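Side-chain contacts in beta-galactoside alpha-2,6-sialyltransferase (Photobacterium sp., PDB 2Z4T), which probably transfers sialic acid from a CMP-linked donor to the galactose of acceptors such as lactose, forming an alpha-2,6 linkage: residues A[115-120]-A[182-187]; A[130-135]-A[332-337]; A[138-143]-A[325-330]; A[225-230]-A[280-285]. One frame throughout, in Å; residues are numbered along the deposited sequence.

Interaction 1: A[115-120]-A[182-187]; sequences PSLEVY and QEIVKQ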
loop_
_atom_site.group_PDB
_atom_site.type_symbol
_atom_site.label_atom_id
_atom_site.label_comp_id
_atom_site.label_asym_id
_atom_site.label_seq_id
_atom_site.Cartn_x
_atom_site.Cartn_y
_atom_site.Cartn_z
ATOM N N PRO A 115 16.227 -16.686 -2.701
ATOM C CA PRO A 115 15.017 -16.579 -1.881
ATOM C C PRO A 115 14.798 -15.105 -1.522
ATOM O O PRO A 115 15.757 -14.376 -1.219
ATOM C CB PRO A 115 15.379 -17.360 -0.618
ATOM C CG PRO A 115 16.437 -18.331 -1.065
ATOM C CD PRO A 115 17.213 -17.627 -2.131
ATOM N N SER A 116 13.555 -14.657 -1.587
ATOM C CA SER A 116 13.260 -13.254 -1.339
ATOM C C SER A 116 12.030 -13.056 -0.451
ATOM O O SER A 116 11.098 -13.878 -0.402
ATOM C CB SER A 116 13.103 -12.494 -2.650
ATOM O OG SER A 116 11.890 -12.872 -3.277
ATOM N N LEU A 117 12.056 -11.948 0.263
ATOM C CA LEU A 117 11.001 -11.599 1.180
ATOM C C LEU A 117 10.611 -10.141 0.919
ATOM O O LEU A 117 11.463 -9.275 0.568
ATOM C CB LEU A 117 11.489 -11.811 2.609
ATOM C CG LEU A 117 10.479 -11.777 3.751
ATOM C CD1 LEU A 117 9.419 -12.845 3.563
ATOM C CD2 LEU A 117 11.180 -11.949 5.091
ATOM N N GLU A 118 9.304 -9.898 1.026
ATOM C CA GLU A 118 8.739 -8.563 0.946
ATOM C C GLU A 118 7.849 -8.391 2.153
ATOM O O GLU A 118 6.937 -9.193 2.354
ATOM C CB GLU A 118 7.903 -8.416 -0.305
ATOM C CG GLU A 118 8.697 -8.321 -1.582
ATOM C CD GLU A 118 7.791 -8.344 -2.802
ATOM O OE1 GLU A 118 8.311 -8.181 -3.925
ATOM O OE2 GLU A 118 6.564 -8.541 -2.628
ATOM N N VAL A 119 8.142 -7.365 2.961
ATOM C CA VAL A 119 7.395 -7.076 4.183
ATOM C C VAL A 119 6.671 -5.723 4.053
ATOM O O VAL A 119 7.272 -4.724 3.644
ATOM C CB VAL A 119 8.331 -7.082 5.401
ATOM C CG1 VAL A 119 7.555 -6.854 6.685
ATOM C CG2 VAL A 119 9.123 -8.400 5.494
ATOM N N TYR A 120 5.383 -5.692 4.390
ATOM C CA TYR A 120 4.573 -4.484 4.263
ATOM C C TYR A 120 3.787 -4.216 5.538
ATOM O O TYR A 120 2.996 -5.065 5.968
ATOM C CB TYR A 120 3.558 -4.631 3.130
ATOM C CG TYR A 120 4.090 -5.088 1.779
ATOM C CD1 TYR A 120 4.332 -4.163 0.769
ATOM C CD2 TYR A 120 4.296 -6.445 1.504
ATOM C CE1 TYR A 120 4.796 -4.552 -0.482
ATOM C CE2 TYR A 120 4.756 -6.860 0.252
ATOM C CZ TYR A 120 5.000 -5.895 -0.740
ATOM O OH TYR A 120 5.443 -6.258 -1.982
ATOM N N GLN A 182 9.913 -12.300 14.491
ATOM C CA GLN A 182 10.342 -13.697 14.653
ATOM C C GLN A 182 10.281 -14.477 13.337
ATOM O O GLN A 182 11.187 -15.240 12.998
ATOM C CB GLN A 182 9.477 -14.389 15.710
ATOM C CG GLN A 182 9.747 -13.917 17.131
ATOM C CD GLN A 182 8.573 -14.128 18.079
ATOM O OE1 GLN A 182 8.499 -13.480 19.123
ATOM N NE2 GLN A 182 7.651 -15.023 17.720
ATOM N N GLU A 183 9.190 -14.293 12.597
ATOM C CA GLU A 183 9.067 -15.006 11.332
ATOM C C GLU A 183 10.144 -14.571 10.334
ATOM O O GLU A 183 10.714 -15.409 9.622
ATOM C CB GLU A 183 7.667 -14.884 10.741
ATOM C CG GLU A 183 7.414 -15.828 9.562
ATOM C CD GLU A 183 7.776 -17.303 9.887
ATOM O OE1 GLU A 183 7.309 -17.820 10.941
ATOM O OE2 GLU A 183 8.535 -17.923 9.085
ATOM N N ILE A 184 10.444 -13.276 10.307
ATOM C CA ILE A 184 11.537 -12.758 9.496
ATOM C C ILE A 184 12.906 -13.338 9.955
ATOM O O ILE A 184 13.762 -13.704 9.129
ATOM C CB ILE A 184 11.528 -11.212 9.521
ATOM C CG1 ILE A 184 10.232 -10.698 8.886
ATOM C CG2 ILE A 184 12.780 -10.614 8.843
ATOM C CD1 ILE A 184 9.935 -9.256 9.166
ATOM N N VAL A 185 13.106 -13.430 11.263
ATOM C CA VAL A 185 14.343 -13.990 11.793
ATOM C C VAL A 185 14.514 -15.440 11.352
ATOM O O VAL A 185 15.613 -15.840 10.955
ATOM C CB VAL A 185 14.426 -13.869 13.327
ATOM C CG1 VAL A 185 15.537 -14.775 13.898
ATOM C CG2 VAL A 185 14.639 -12.421 13.705
ATOM N N LYS A 186 13.421 -16.206 11.396
ATOM C CA LYS A 186 13.458 -17.595 10.968
ATOM C C LYS A 186 13.866 -17.703 9.498
ATOM O O LYS A 186 14.660 -18.573 9.153
ATOM C CB LYS A 186 12.135 -18.307 11.274
ATOM C CG LYS A 186 11.844 -18.382 12.777
ATOM C CD LYS A 186 10.536 -19.086 13.104
ATOM C CE LYS A 186 10.164 -18.864 14.566
ATOM N NZ LYS A 186 9.318 -19.953 15.117
ATOM N N GLN A 187 13.365 -16.812 8.645
ATOM C CA GLN A 187 13.789 -16.828 7.240
ATOM C C GLN A 187 15.295 -16.552 7.091
ATOM O O GLN A 187 15.964 -17.185 6.271
ATOM C CB GLN A 187 12.990 -15.849 6.357
ATOM C CG GLN A 187 11.487 -16.102 6.288
ATOM C CD GLN A 187 11.139 -17.538 5.871
ATOM O OE1 GLN A 187 10.512 -18.287 6.633
ATOM N NE2 GLN A 187 11.543 -17.921 4.666
#
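I184 sets its CG1 anti to its carbonyl carbon (chi1 -63°) and stretches on to CD1 (chi2 165°), which carries the methyl from the flank of helix 178-190 down to the strand. There I184 CD1 meets V119 tip to tip, 3.9 Å from V119 CG2 and slightly farther from V119 CG1, so it rests against both valine branches. L117, whose CG lies anti to the backbone N (chi1 -168°), sends CD2 across I184 at about a right angle, with 4.1 Å between L117 CD2 and I184 CG1. L117 CD2 also comes 4.3 Å from Q187 CG, in the aliphatic part of that chain. L117 and V119, two apart on a strand, point to the same side, and branched aliphatic residues fill that buried layer well. On the other side, Y120 OH donates to E118 OE2, a carboxylate also paired with R147. Residues 182-187 run nearly antiparallel to 116-120; strand 103-122 lies between strands 146-151 and 194-201, with helix 126-141 against Y120 on the reverse face.

Interaction 2: A[130-135]-A[332-337]; sequences QQLMDI and ELFLSI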
loop_
_atom_site.group_PDB
_atom_site.type_symbol
_atom_site.label_atom_id
_atom_site.label_comp_id
_atom_site.label_asym_id
_atom_site.label_seq_id
_atom_site.Cartn_x
_atom_site.Cartn_y
_atom_site.Cartn_z
ATOM N N GLN A 130 -1.315 1.651 -1.313
ATOM C CA GLN A 130 -0.161 1.617 -2.195
ATOM C C GLN A 130 0.592 0.278 -2.112
ATOM O O GLN A 130 1.052 -0.253 -3.140
ATOM C CB GLN A 130 0.763 2.775 -1.892
ATOM C CG GLN A 130 0.199 4.112 -2.281
ATOM C CD GLN A 130 0.279 4.430 -3.788
ATOM O OE1 GLN A 130 -0.517 5.225 -4.302
ATOM N NE2 GLN A 130 1.244 3.843 -4.485
ATOM N N GLN A 131 0.694 -0.270 -0.904
ATOM C CA GLN A 131 1.381 -1.543 -0.698
ATOM C C GLN A 131 0.638 -2.655 -1.413
ATOM O O GLN A 131 1.267 -3.489 -2.060
ATOM C CB GLN A 131 1.547 -1.856 0.803
ATOM C CG GLN A 131 2.433 -0.847 1.560
ATOM C CD GLN A 131 2.429 -1.042 3.077
ATOM O OE1 GLN A 131 1.494 -1.636 3.643
ATOM N NE2 GLN A 131 3.496 -0.567 3.748
ATOM N N LEU A 132 -0.697 -2.648 -1.337
ATOM C CA LEU A 132 -1.521 -3.603 -2.055
ATOM C C LEU A 132 -1.196 -3.601 -3.534
ATOM O O LEU A 132 -1.050 -4.669 -4.153
ATOM C CB LEU A 132 -3.000 -3.261 -1.936
ATOM C CG LEU A 132 -4.044 -4.390 -1.898
ATOM C CD1 LEU A 132 -5.362 -3.966 -2.476
ATOM C CD2 LEU A 132 -3.603 -5.714 -2.511
ATOM N N MET A 133 -1.129 -2.409 -4.114
ATOM C CA MET A 133 -0.828 -2.289 -5.525
ATOM C C MET A 133 0.587 -2.813 -5.839
ATOM O O MET A 133 0.782 -3.422 -6.879
ATOM C CB MET A 133 -1.016 -0.845 -6.000
ATOM C CG MET A 133 -2.470 -0.394 -6.014
ATOM S SD MET A 133 -2.732 1.163 -6.897
ATOM C CE MET A 133 -1.849 2.348 -5.880
ATOM N N ASP A 134 1.551 -2.589 -4.933
ATOM C CA ASP A 134 2.910 -3.142 -5.073
ATOM C C ASP A 134 2.944 -4.673 -5.056
ATOM O O ASP A 134 3.751 -5.284 -5.766
ATOM C CB ASP A 134 3.832 -2.619 -3.985
ATOM C CG ASP A 134 4.122 -1.135 -4.122
ATOM O OD1 ASP A 134 3.879 -0.525 -5.207
ATOM O OD2 ASP A 134 4.593 -0.565 -3.129
ATOM N N ILE A 135 2.064 -5.279 -4.253
ATOM C CA ILE A 135 2.051 -6.712 -4.066
ATOM C C ILE A 135 1.533 -7.365 -5.329
ATOM O O ILE A 135 2.161 -8.294 -5.851
ATOM C CB ILE A 135 1.169 -7.102 -2.870
ATOM C CG1 ILE A 135 1.894 -6.792 -1.560
ATOM C CG2 ILE A 135 0.708 -8.570 -2.951
ATOM C CD1 ILE A 135 0.990 -6.782 -0.311
ATOM N N GLU A 332 -9.213 -7.104 -11.383
ATOM C CA GLU A 332 -10.293 -7.788 -10.675
ATOM C C GLU A 332 -9.859 -8.230 -9.290
ATOM O O GLU A 332 -10.610 -8.102 -8.329
ATOM C CB GLU A 332 -10.796 -9.002 -11.455
ATOM C CG GLU A 332 -11.983 -9.742 -10.805
ATOM C CD GLU A 332 -12.114 -11.170 -11.303
ATOM O OE1 GLU A 332 -13.220 -11.568 -11.717
ATOM O OE2 GLU A 332 -11.101 -11.900 -11.314
ATOM N N LEU A 333 -8.648 -8.756 -9.190
ATOM C CA LEU A 333 -8.155 -9.212 -7.908
ATOM C C LEU A 333 -8.028 -8.013 -6.949
ATOM O O LEU A 333 -8.420 -8.100 -5.784
ATOM C CB LEU A 333 -6.829 -9.958 -8.072
ATOM C CG LEU A 333 -6.149 -10.457 -6.795
ATOM C CD1 LEU A 333 -7.052 -11.440 -5.988
ATOM C CD2 LEU A 333 -4.778 -11.069 -7.146
ATOM N N PHE A 334 -7.523 -6.902 -7.471
ATOM C CA PHE A 334 -7.422 -5.655 -6.729
ATOM C C PHE A 334 -8.773 -5.176 -6.176
ATOM O O PHE A 334 -8.894 -4.948 -4.961
ATOM C CB PHE A 334 -6.773 -4.584 -7.621
ATOM C CG PHE A 334 -6.634 -3.245 -6.968
ATOM C CD1 PHE A 334 -5.693 -3.034 -5.974
ATOM C CD2 PHE A 334 -7.430 -2.175 -7.376
ATOM C CE1 PHE A 334 -5.569 -1.780 -5.373
ATOM C CE2 PHE A 334 -7.311 -0.913 -6.786
ATOM C CZ PHE A 334 -6.383 -0.717 -5.783
ATOM N N LEU A 335 -9.778 -5.032 -7.051
ATOM C CA LEU A 335 -11.090 -4.499 -6.631
ATOM C C LEU A 335 -11.725 -5.402 -5.590
ATOM O O LEU A 335 -12.404 -4.964 -4.648
ATOM C CB LEU A 335 -12.061 -4.300 -7.820
ATOM C CG LEU A 335 -11.593 -3.309 -8.888
ATOM C CD1 LEU A 335 -12.667 -3.096 -9.932
ATOM C CD2 LEU A 335 -11.137 -1.964 -8.268
ATOM N N SER A 336 -11.467 -6.674 -5.784
ATOM C CA SER A 336 -11.973 -7.694 -4.934
ATOM C C SER A 336 -11.314 -7.609 -3.552
ATOM O O SER A 336 -11.993 -7.703 -2.537
ATOM C CB SER A 336 -11.710 -9.026 -5.606
ATOM O OG SER A 336 -12.048 -10.056 -4.736
ATOM N N ILE A 337 -10.005 -7.395 -3.504
ATOM C CA ILE A 337 -9.336 -7.226 -2.223
ATOM C C ILE A 337 -9.738 -5.942 -1.477
ATOM O O ILE A 337 -9.884 -5.969 -0.260
ATOM C CB ILE A 337 -7.801 -7.356 -2.330
ATOM C CG1 ILE A 337 -7.443 -8.782 -2.784
ATOM C CG2 ILE A 337 -7.156 -7.052 -0.963
ATOM C CD1 ILE A 337 -5.968 -9.015 -3.084
#
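A thioether chain and a leucine both lean on one phenyl ring: M133 and L132, neighbours on helix 126-141, share the ring of F334. M133 CG comes 3.5 Å from F334 CE1, and M133 SD lies 4.9 Å from the ring centroid, 41° off the normal, an oblique Met-aromatic contact. The methionine chain bends at chi3 (-66°), and CE lies farther from the ring than SD. L132 CD1 is 3.6 Å from F334 CD1 and about as near to CE1. One turn further along helix 328-338, I337 receives the same leucine: I337 CG2 stands 3.9 Å from L132 CD1, while L132 CD2 touches both CG2 and CD1 of the isoleucine. Flexible methionine and forked leucine suit a buried seam into which a flat ring must fit. Segments 130-135 and 332-337 run roughly antiparallel, their axes 10.8 Å apart at closest approach. Such apolar helix packing is expected in the alpha layers of a GT-B glycosyltransferase; here the side chain of the CMP-binding E432 lies about 7 Å from that of M133.

Interaction 3: A[138-143]-A[325-330]; sequences SEEENP and KFNSKQ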
loop_
_atom_site.group_PDB
_atom_site.type_symbol
_atom_site.label_atom_id
_atom_site.label_comp_id
_atom_site.label_asym_id
_atom_site.label_seq_id
_atom_site.Cartn_x
_atom_site.Cartn_y
_atom_site.Cartn_z
ATOM N N SER A 138 4.024 -7.244 -7.992
ATOM C CA SER A 138 5.157 -8.075 -7.673
ATOM C C SER A 138 4.830 -9.550 -7.871
ATOM O O SER A 138 5.711 -10.367 -8.165
ATOM C CB SER A 138 5.635 -7.786 -6.245
ATOM O OG SER A 138 6.575 -8.743 -5.806
ATOM N N GLU A 139 3.567 -9.906 -7.713
ATOM C CA GLU A 139 3.215 -11.309 -7.863
ATOM C C GLU A 139 3.515 -11.731 -9.297
ATOM O O GLU A 139 3.898 -12.871 -9.533
ATOM C CB GLU A 139 1.759 -11.575 -7.486
ATOM C CG GLU A 139 1.356 -13.049 -7.494
ATOM C CD GLU A 139 1.048 -13.619 -8.887
ATOM O OE1 GLU A 139 0.849 -12.851 -9.872
ATOM O OE2 GLU A 139 1.001 -14.868 -8.992
ATOM N N GLU A 140 3.368 -10.805 -10.241
ATOM C CA GLU A 140 3.785 -11.060 -11.611
ATOM C C GLU A 140 5.307 -11.016 -11.849
ATOM O O GLU A 140 5.855 -11.919 -12.471
ATOM C CB GLU A 140 3.117 -10.099 -12.573
ATOM C CG GLU A 140 3.772 -10.147 -13.927
ATOM C CD GLU A 140 3.121 -9.238 -14.916
ATOM O OE1 GLU A 140 1.957 -8.829 -14.681
ATOM O OE2 GLU A 140 3.777 -8.934 -15.941
ATOM N N GLU A 141 5.965 -9.953 -11.393
ATOM C CA GLU A 141 7.394 -9.742 -11.639
ATOM C C GLU A 141 8.273 -10.683 -10.837
ATOM O O GLU A 141 9.323 -11.087 -11.320
ATOM C CB GLU A 141 7.805 -8.304 -11.324
ATOM C CG GLU A 141 7.208 -7.279 -12.261
ATOM C CD GLU A 141 7.718 -5.875 -12.001
ATOM O OE1 GLU A 141 8.264 -5.623 -10.889
ATOM O OE2 GLU A 141 7.563 -5.025 -12.924
ATOM N N ASN A 142 7.842 -11.018 -9.617
ATOM C CA ASN A 142 8.630 -11.852 -8.701
ATOM C C ASN A 142 7.801 -12.962 -8.094
ATOM O O ASN A 142 7.507 -12.938 -6.898
ATOM C CB ASN A 142 9.239 -10.991 -7.588
ATOM C CG ASN A 142 9.981 -9.789 -8.126
ATOM O OD1 ASN A 142 9.503 -8.659 -8.038
ATOM N ND2 ASN A 142 11.147 -10.026 -8.706
ATOM N N PRO A 143 7.419 -13.949 -8.917
ATOM C CA PRO A 143 6.575 -15.069 -8.466
ATOM C C PRO A 143 7.077 -15.822 -7.228
ATOM O O PRO A 143 6.264 -16.367 -6.481
ATOM C CB PRO A 143 6.553 -16.016 -9.676
ATOM C CG PRO A 143 7.697 -15.522 -10.596
ATOM C CD PRO A 143 7.766 -14.055 -10.348
ATOM N N LYS A 325 -2.218 0.244 -14.931
ATOM C CA LYS A 325 -1.136 -0.559 -15.476
ATOM C C LYS A 325 -1.303 -2.055 -15.217
ATOM O O LYS A 325 -0.565 -2.854 -15.782
ATOM C CB LYS A 325 0.236 -0.088 -14.976
ATOM C CG LYS A 325 0.800 1.132 -15.720
ATOM C CD LYS A 325 2.144 1.510 -15.096
ATOM C CE LYS A 325 3.041 2.302 -16.068
ATOM N NZ LYS A 325 3.172 3.756 -15.731
ATOM N N PHE A 326 -2.255 -2.419 -14.358
ATOM C CA PHE A 326 -2.598 -3.812 -14.099
ATOM C C PHE A 326 -3.260 -4.420 -15.336
ATOM O O PHE A 326 -4.020 -3.743 -16.023
ATOM C CB PHE A 326 -3.627 -3.918 -12.954
ATOM C CG PHE A 326 -3.067 -3.710 -11.569
ATOM C CD1 PHE A 326 -1.716 -3.959 -11.279
ATOM C CD2 PHE A 326 -3.916 -3.299 -10.530
ATOM C CE1 PHE A 326 -1.222 -3.761 -9.980
ATOM C CE2 PHE A 326 -3.426 -3.107 -9.235
ATOM C CZ PHE A 326 -2.078 -3.334 -8.959
ATOM N N ASN A 327 -3.011 -5.706 -15.588
ATOM C CA ASN A 327 -3.801 -6.441 -16.561
ATOM C C ASN A 327 -5.190 -6.720 -15.970
ATOM O O ASN A 327 -5.440 -6.439 -14.792
ATOM C CB ASN A 327 -3.087 -7.720 -17.016
ATOM C CG ASN A 327 -2.996 -8.775 -15.933
ATOM O OD1 ASN A 327 -3.930 -8.985 -15.149
ATOM N ND2 ASN A 327 -1.870 -9.478 -15.906
ATOM N N SER A 328 -6.103 -7.254 -16.768
ATOM C CA SER A 328 -7.500 -7.285 -16.324
ATOM C C SER A 328 -7.750 -8.263 -15.164
ATOM O O SER A 328 -8.644 -8.027 -14.345
ATOM C CB SER A 328 -8.444 -7.546 -17.485
ATOM O OG SER A 328 -7.993 -8.685 -18.178
ATOM N N LYS A 329 -6.964 -9.336 -15.089
ATOM C CA LYS A 329 -7.078 -10.265 -13.977
ATOM C C LYS A 329 -6.615 -9.586 -12.681
ATOM O O LYS A 329 -7.284 -9.695 -11.637
ATOM C CB LYS A 329 -6.264 -11.530 -14.236
ATOM C CG LYS A 329 -5.737 -12.220 -12.981
ATOM C CD LYS A 329 -6.850 -12.959 -12.266
ATOM C CE LYS A 329 -6.337 -13.575 -10.976
ATOM N NZ LYS A 329 -7.483 -13.888 -10.076
ATOM N N GLN A 330 -5.484 -8.887 -12.766
ATOM C CA GLN A 330 -4.969 -8.061 -11.670
ATOM C C GLN A 330 -5.975 -6.975 -11.202
ATOM O O GLN A 330 -6.188 -6.774 -10.002
ATOM C CB GLN A 330 -3.630 -7.432 -12.092
ATOM C CG GLN A 330 -2.482 -8.450 -12.259
ATOM C CD GLN A 330 -1.200 -7.833 -12.802
ATOM O OE1 GLN A 330 -1.223 -7.007 -13.729
ATOM N NE2 GLN A 330 -0.069 -8.229 -12.223
HETATM O O HOH W 1 -0.296 -10.225 -10.242
#
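Q330 reaches from helix 328-338 toward E140 of helix 126-141. Its CB leaves the helix with CG anti to the carbonyl carbon (chi1 -68°), and the chain then runs extended to Q330 CD, 3.8 Å from E140 OE1. There the amide divides its work. Q330 OE1 turns back to its own segment and accepts from N327 N at 2.9 Å, in the carbonyl plane and on a lone pair. Q330 NE2 reaches across: E140 OE1 lies 3.2 Å from Q330 NE2, the two flat groups 29° apart. Q330 NE2 also lies against E140 CB, and a water accepts from it at 2.8 Å while donating to E139 OE1. An amide suits this place because it can offer an acceptor and a donor at once. N327 OD1 in turn takes Q330 N at 2.8 Å in a nearly straight bond (178°), completing a capping box at the start of helix 328-338. Q330 also touches I136, and F326 packs on M133 and I136; through E139 and E140 the C-terminal end of helix 126-141 lies beside that start.

Interaction 4: A[225-230]-A[280-285]; sequences TNIDLY and YNWQKL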
loop_
_atom_site.group_PDB
_atom_site.type_symbol
_atom_site.label_atom_id
_atom_site.label_comp_id
_atom_site.label_asym_id
_atom_site.label_seq_id
_atom_site.Cartn_x
_atom_site.Cartn_y
_atom_site.Cartn_z
ATOM N N THR A 225 17.287 -4.975 0.083
ATOM C CA THR A 225 17.482 -4.368 -1.226
ATOM C C THR A 225 16.762 -3.035 -1.397
ATOM O O THR A 225 17.182 -2.217 -2.215
ATOM C CB THR A 225 17.130 -5.323 -2.389
ATOM O OG1 THR A 225 15.717 -5.576 -2.410
ATOM C CG2 THR A 225 17.906 -6.634 -2.256
ATOM N N ASN A 226 15.704 -2.808 -0.612
ATOM C CA ASN A 226 14.904 -1.570 -0.703
ATOM C C ASN A 226 13.989 -1.365 0.501
ATOM O O ASN A 226 13.427 -2.330 1.058
ATOM C CB ASN A 226 14.052 -1.531 -1.996
ATOM C CG ASN A 226 13.256 -0.226 -2.144
ATOM O OD1 ASN A 226 13.824 0.830 -2.468
ATOM N ND2 ASN A 226 11.939 -0.289 -1.894
ATOM N N ILE A 227 13.845 -0.099 0.890
ATOM C CA ILE A 227 12.807 0.315 1.823
ATOM C C ILE A 227 11.924 1.344 1.134
ATOM O O ILE A 227 12.403 2.378 0.656
ATOM C CB ILE A 227 13.382 0.890 3.145
ATOM C CG1 ILE A 227 14.433 -0.071 3.731
ATOM C CG2 ILE A 227 12.257 1.177 4.124
ATOM C CD1 ILE A 227 15.062 0.390 5.018
ATOM N N ASP A 228 10.632 1.029 1.059
ATOM C CA ASP A 228 9.617 1.947 0.537
ATOM C C ASP A 228 8.915 2.646 1.681
ATOM O O ASP A 228 8.487 2.002 2.644
ATOM C CB ASP A 228 8.570 1.183 -0.266
ATOM C CG ASP A 228 9.006 0.901 -1.686
ATOM O OD1 ASP A 228 9.821 1.684 -2.232
ATOM O OD2 ASP A 228 8.503 -0.111 -2.264
ATOM N N LEU A 229 8.778 3.957 1.566
ATOM C CA LEU A 229 8.030 4.729 2.545
ATOM C C LEU A 229 6.834 5.437 1.886
ATOM O O LEU A 229 7.003 6.239 0.949
ATOM C CB LEU A 229 8.969 5.700 3.266
ATOM C CG LEU A 229 10.093 4.826 3.848
ATOM C CD1 LEU A 229 11.497 5.339 3.534
ATOM C CD2 LEU A 229 9.884 4.438 5.324
ATOM N N TYR A 230 5.635 5.103 2.355
ATOM C CA TYR A 230 4.409 5.669 1.829
ATOM C C TYR A 230 3.787 6.450 2.958
ATOM O O TYR A 230 3.665 5.918 4.068
ATOM C CB TYR A 230 3.443 4.566 1.358
ATOM C CG TYR A 230 3.870 3.841 0.103
ATOM C CD1 TYR A 230 4.417 2.557 0.162
ATOM C CD2 TYR A 230 3.737 4.441 -1.149
ATOM C CE1 TYR A 230 4.843 1.875 -1.006
ATOM C CE2 TYR A 230 4.136 3.772 -2.333
ATOM C CZ TYR A 230 4.690 2.496 -2.243
ATOM O OH TYR A 230 5.071 1.851 -3.399
ATOM N N TYR A 280 13.306 10.583 8.145
ATOM C CA TYR A 280 13.887 10.989 6.871
ATOM C C TYR A 280 15.375 10.667 6.733
ATOM O O TYR A 280 16.119 11.411 6.116
ATOM C CB TYR A 280 13.562 12.458 6.554
ATOM C CG TYR A 280 12.064 12.672 6.433
ATOM C CD1 TYR A 280 11.353 12.090 5.389
ATOM C CD2 TYR A 280 11.351 13.411 7.399
ATOM C CE1 TYR A 280 9.966 12.251 5.269
ATOM C CE2 TYR A 280 9.982 13.586 7.297
ATOM C CZ TYR A 280 9.290 12.992 6.224
ATOM O OH TYR A 280 7.927 13.124 6.109
ATOM N N ASN A 281 15.793 9.534 7.295
ATOM C CA ASN A 281 17.168 9.061 7.147
ATOM C C ASN A 281 17.295 7.663 6.561
ATOM O O ASN A 281 18.426 7.187 6.369
ATOM C CB ASN A 281 17.927 9.135 8.473
ATOM C CG ASN A 281 18.553 10.478 8.698
ATOM O OD1 ASN A 281 18.072 11.276 9.498
ATOM N ND2 ASN A 281 19.622 10.750 7.982
ATOM N N TRP A 282 16.168 7.008 6.248
ATOM C CA TRP A 282 16.232 5.652 5.672
ATOM C C TRP A 282 17.196 5.573 4.485
ATOM O O TRP A 282 18.000 4.645 4.393
ATOM C CB TRP A 282 14.842 5.084 5.309
ATOM C CG TRP A 282 13.952 4.886 6.520
ATOM C CD1 TRP A 282 12.750 5.500 6.772
ATOM C CD2 TRP A 282 14.216 4.048 7.656
ATOM N NE1 TRP A 282 12.256 5.091 7.986
ATOM C CE2 TRP A 282 13.132 4.196 8.545
ATOM C CE3 TRP A 282 15.250 3.172 7.995
ATOM C CZ2 TRP A 282 13.060 3.503 9.762
ATOM C CZ3 TRP A 282 15.184 2.494 9.211
ATOM C CH2 TRP A 282 14.097 2.659 10.074
ATOM N N GLN A 283 17.131 6.580 3.622
ATOM C CA GLN A 283 17.924 6.634 2.392
ATOM C C GLN A 283 19.419 6.801 2.634
ATOM O O GLN A 283 20.229 6.522 1.741
ATOM C CB GLN A 283 17.422 7.774 1.482
ATOM C CG GLN A 283 17.915 9.185 1.855
ATOM C CD GLN A 283 17.236 9.775 3.083
ATOM O OE1 GLN A 283 16.507 9.093 3.806
ATOM N NE2 GLN A 283 17.478 11.060 3.323
ATOM N N LYS A 284 19.788 7.274 3.822
ATOM C CA LYS A 284 21.201 7.416 4.169
ATOM C C LYS A 284 21.819 6.097 4.618
ATOM O O LYS A 284 23.034 5.992 4.696
ATOM C CB LYS A 284 21.383 8.456 5.274
ATOM C CG LYS A 284 21.000 9.868 4.886
ATOM C CD LYS A 284 21.919 10.429 3.818
ATOM C CE LYS A 284 21.193 11.461 3.000
ATOM N NZ LYS A 284 22.126 12.365 2.296
ATOM N N LEU A 285 20.982 5.097 4.916
ATOM C CA LEU A 285 21.465 3.831 5.478
ATOM C C LEU A 285 21.127 2.633 4.625
ATOM O O LEU A 285 21.689 1.556 4.833
ATOM C CB LEU A 285 20.920 3.610 6.892
ATOM C CG LEU A 285 21.315 4.601 8.000
ATOM C CD1 LEU A 285 20.384 4.484 9.182
ATOM C CD2 LEU A 285 22.704 4.318 8.449
#
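Apolar contacts join W282 to L229 and I227, two residues that project from the same side of strand 222-230. L229 makes the tighter approach, with L229 CD2 3.4 Å from W282 CD1. Both methyls of the leucine come obliquely to CD1 of the pyrrole part, from the same side of the indole plane, and CD2 continues to NE1; the two side chains cross at about a right angle. I227 serves the benzene part, I227 CD1 lying 4.1 Å from W282 CE3; an extended chain (chi2 180°) takes that methyl to the ring. A large aromatic suits this buried position because its two rings span the pair of aliphatic residues. This is the alpha/beta layering of a Rossmann-like domain of the GT-B fold, in which a parallel strand is lined by chain segments packed on its face; helix 205-216 joins in through L209, which touches both I227 and W282. Among polar contacts, the indole NE1 is bonded to S205 OG, so its N-H is satisfied although the ring is buried. Q283 NE2 donates to Y280 O at 3.1 Å, from above the carbonyl plane, and closes the turn Y280-Q283, which contains W282; Y310 O is a second acceptor for this NE2. On the strand's other side, N226 ND2 donates to D228 OD1 at 2.9 Å, with the acceptor near the amide plane.

In the fold
Interactions 1 and 4 reach the large mixed sheet, through strands 103-122 and 222-230, their centres about 17 Å apart. Interactions 2 and 3 lie about 10 Å apart between centres because both join helix 126-141 to helix 328-338; F326 of interaction 3 packs against M133 and F334 of interaction 2. Helix 126-141 follows strand 103-122, so Y120 touches I135 and Q131, and E118 probably bonds to S138. D134 OD2 meets Y230 OH, tying interaction 2 to the strand of interaction 4. Along the chain, interaction 4 is nested within interaction 3, itself nested within interaction 2, whereas interaction 1 alternates with both. Helices 178-190 and 126-141 pack on the GT-B sheet's two faces; helix 328-338 packs outside helix 126-141.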